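PDB 5ICQ: methylocystis parvus OBBP MbnE from Methylocystis parvus OBBP, which probably binds the copper-chelating peptide methanobactin in the periplasm and hands it on for transport, as a family 5 extracellular solute-binding protein. Local coordinates for residues His52-Ala56 and Ala101-Asp105. Residues are numbered along the deposited sequence; the frame is centred on the assembly and turned at random.
Sequences HFPYA and ARSQD
Phe53, Pro54 and Tyr55 pack against Ser103, Gln104 and Asp105 in a mixed aromatic and polar contact that joins the loop between strands 38-39 and 65-71 to strand 100-103 and the residues that follow it; that strand pairs antiparallel with strand 109-120 in a sheet of the solute-binding fold. A type I beta turn from Phe53 to Ala56, closed by the bond from Ala56 N to Phe53 O (3.0 Å), presents the three side chains together; proline suits its second position because the turn asks for no N-H there and the ring fixes phi near the value needed (-68°). The Phe53 ring receives Ser103 CB over one face, a CH-pi contact with CB 3.9 Å from the ring centroid, while Ala101 O lies at the ring's edge. A small residue such as serine suits this spot, since the ring can come down close to the strand. Tyr55 holds CG between its own backbone N and carbonyl carbon (chi1 57°), which sends the phenol across to Gln104. There the hydroxyl oxygen accepts the backbone hydrogen of Gln104 N, at 2.9 Å and almost straight (175°). Ser103 OG meets the Tyr55 ring at its edge, 3.7 Å from CE1, and also accepts from Asp105 N (3.2 Å), making an ST turn. Pro54 CG approaches Asp105 OD2 at 3.2 Å, a van der Waals contact; aspartate suits the place because OD2 pairs with Arg589 while OD1 accepts from Arg592 N. A phenylalanine in place of Tyr55 would probably keep much of the ring packing but leave Gln104 N without its hydroxyl acceptor. The phenol thus makes the one hydrogen bond across the contact, whereas the serine bond is local and shapes residues 103-105.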
ATOM      1  N   HIS A  52      -0.641 -22.852 -13.264  1.00 15.39           N
ATOM      2  CA  HIS A  52      -0.553 -22.298 -11.918  1.00 13.39           C
ATOM      3  C   HIS A  52       0.090 -20.927 -12.021  1.00 15.27           C
ATOM      4  O   HIS A  52       0.704 -20.590 -13.040  1.00 14.11           O
ATOM      5  CB  HIS A  52       0.263 -23.208 -10.990  1.00 14.48           C
ATOM      6  CG  HIS A  52       1.644 -23.506 -11.500  1.00 18.71           C
ATOM      7  ND1 HIS A  52       1.901 -24.498 -12.425  1.00 18.70           N
ATOM      8  CD2 HIS A  52       2.839 -22.929 -11.225  1.00 17.66           C
ATOM      9  CE1 HIS A  52       3.194 -24.515 -12.702  1.00 22.81           C
ATOM     10  NE2 HIS A  52       3.788 -23.578 -11.983  1.00 22.03           N
ATOM     11  N   PHE A  53      -0.058 -20.136 -10.962  1.00 15.37           N
ATOM     12  CA  PHE A  53       0.636 -18.852 -10.916  1.00 11.45           C
ATOM     13  C   PHE A  53       2.144 -19.099 -10.852  1.00 11.74           C
ATOM     14  O   PHE A  53       2.588 -20.028 -10.178  1.00 12.98           O
ATOM     15  CB  PHE A  53       0.198 -18.034  -9.699  1.00 11.70           C
ATOM     16  CG  PHE A  53      -1.163 -17.378  -9.841  1.00 10.67           C
ATOM     17  CD1 PHE A  53      -1.874 -17.439 -11.035  1.00 12.59           C
ATOM     18  CD2 PHE A  53      -1.704 -16.668  -8.778  1.00 11.51           C
ATOM     19  CE1 PHE A  53      -3.119 -16.821 -11.163  1.00 11.67           C
ATOM     20  CE2 PHE A  53      -2.955 -16.045  -8.894  1.00  9.72           C
ATOM     21  CZ  PHE A  53      -3.652 -16.110 -10.079  1.00  9.58           C
ATOM     22  N   PRO A  54       2.958 -18.276 -11.520  1.00 14.85           N
ATOM     23  CA  PRO A  54       4.390 -18.610 -11.639  1.00 20.93           C
ATOM     24  C   PRO A  54       5.164 -18.550 -10.328  1.00 18.57           C
ATOM     25  O   PRO A  54       6.253 -19.136 -10.255  1.00 18.97           O
ATOM     26  CB  PRO A  54       4.916 -17.581 -12.652  1.00 24.27           C
ATOM     27  CG  PRO A  54       3.919 -16.480 -12.639  1.00 28.03           C
ATOM     28  CD  PRO A  54       2.588 -17.118 -12.346  1.00 23.17           C
ATOM     29  N   TYR A  55       4.648 -17.888  -9.289  1.00 14.35           N
ATOM     30  CA  TYR A  55       5.299 -17.877  -7.983  1.00 16.05           C
ATOM     31  C   TYR A  55       4.725 -18.920  -7.028  1.00 20.02           C
ATOM     32  O   TYR A  55       5.000 -18.869  -5.823  1.00 17.19           O
ATOM     33  CB  TYR A  55       5.214 -16.483  -7.343  1.00 18.25           C
ATOM     34  CG  TYR A  55       3.805 -15.945  -7.166  1.00 16.54           C
ATOM     35  CD1 TYR A  55       3.122 -15.385  -8.240  1.00 11.98           C
ATOM     36  CD2 TYR A  55       3.168 -15.979  -5.927  1.00 12.27           C
ATOM     37  CE1 TYR A  55       1.835 -14.884  -8.092  1.00 10.07           C
ATOM     38  CE2 TYR A  55       1.882 -15.474  -5.772  1.00 14.88           C
ATOM     39  CZ  TYR A  55       1.227 -14.935  -6.863  1.00 10.88           C
ATOM     40  OH  TYR A  55      -0.045 -14.436  -6.737  1.00 12.12           O
ATOM     41  N   ALA A  56       3.897 -19.827  -7.519  1.00 11.37           N
ATOM     42  CA  ALA A  56       3.487 -20.986  -6.747  1.00 14.60           C
ATOM     43  C   ALA A  56       4.278 -22.189  -7.238  1.00 17.00           C
ATOM     44  O   ALA A  56       4.665 -22.252  -8.406  1.00 14.63           O
ATOM     45  CB  ALA A  56       1.983 -21.251  -6.885  1.00 13.97           C
ATOM     46  N   ALA A 101      -9.111 -14.080  -8.560  1.00 10.76           N
ATOM     47  CA  ALA A 101      -7.904 -14.149  -7.748  1.00 12.43           C
ATOM     48  C   ALA A 101      -6.839 -13.267  -8.382  1.00 12.40           C
ATOM     49  O   ALA A 101      -6.621 -13.331  -9.593  1.00 10.33           O
ATOM     50  CB  ALA A 101      -7.404 -15.597  -7.646  1.00 10.40           C
ATOM     51  N   ARG A 102      -6.167 -12.460  -7.575  1.00 11.75           N
ATOM     52  CA  ARG A 102      -5.163 -11.538  -8.095  1.00 11.06           C
ATOM     53  C   ARG A 102      -3.808 -12.240  -8.170  1.00 13.00           C
ATOM     54  O   ARG A 102      -3.361 -12.839  -7.189  1.00 12.15           O
ATOM     55  CB  ARG A 102      -5.076 -10.305  -7.198  1.00 11.07           C
ATOM     56  CG  ARG A 102      -4.090  -9.270  -7.692  1.00 13.89           C
ATOM     57  CD  ARG A 102      -4.263  -7.967  -6.907  1.00 16.93           C
ATOM     58  NE  ARG A 102      -3.455  -6.881  -7.459  1.00 15.23           N
ATOM     59  CZ  ARG A 102      -3.549  -5.613  -7.063  1.00 26.26           C
ATOM     60  NH1 ARG A 102      -4.427  -5.278  -6.125  1.00 22.75           N
ATOM     61  NH2 ARG A 102      -2.784  -4.677  -7.612  1.00 19.91           N
ATOM     62  N   SER A 103      -3.172 -12.204  -9.337  1.00  9.50           N
ATOM     63  CA  SER A 103      -1.799 -12.678  -9.437  1.00  9.26           C
ATOM     64  C   SER A 103      -0.863 -11.572  -8.979  1.00 14.78           C
ATOM     65  O   SER A 103      -0.870 -10.473  -9.547  1.00 15.03           O
ATOM     66  CB  SER A 103      -1.427 -13.090 -10.858  1.00 11.63           C
ATOM     67  OG  SER A 103      -0.037 -13.390 -10.880  1.00 12.04           O
ATOM     68  N   GLN A 104      -0.050 -11.862  -7.965  1.00 14.72           N
ATOM     69  CA  GLN A 104       0.915 -10.870  -7.510  1.00 17.03           C
ATOM     70  C   GLN A 104       2.153 -10.809  -8.387  1.00 17.43           C
ATOM     71  O   GLN A 104       3.106 -10.095  -8.052  1.00 18.75           O
ATOM     72  CB  GLN A 104       1.298 -11.132  -6.054  1.00 17.72           C
ATOM     73  CG  GLN A 104       0.317 -10.520  -5.063  1.00 27.99           C
ATOM     74  CD  GLN A 104      -0.049  -9.068  -5.398  1.00 37.64           C
ATOM     75  OE1 GLN A 104       0.806  -8.264  -5.792  1.00 40.01           O
ATOM     76  NE2 GLN A 104      -1.328  -8.727  -5.238  1.00 29.49           N
ATOM     77  N   ASP A 105       2.162 -11.528  -9.500  1.00 12.92           N
ATOM     78  CA  ASP A 105       3.254 -11.424 -10.459  1.00 14.60           C
ATOM     79  C   ASP A 105       3.038 -10.333 -11.503  1.00 13.47           C
ATOM     80  O   ASP A 105       3.911 -10.132 -12.358  1.00 13.56           O
ATOM     81  CB  ASP A 105       3.464 -12.763 -11.163  1.00 19.97           C
ATOM     82  CG  ASP A 105       4.926 -13.076 -11.370  1.00 22.75           C
ATOM     83  OD1 ASP A 105       5.736 -12.790 -10.456  1.00 20.68           O
ATOM     84  OD2 ASP A 105       5.262 -13.598 -12.444  1.00 29.66           O
TER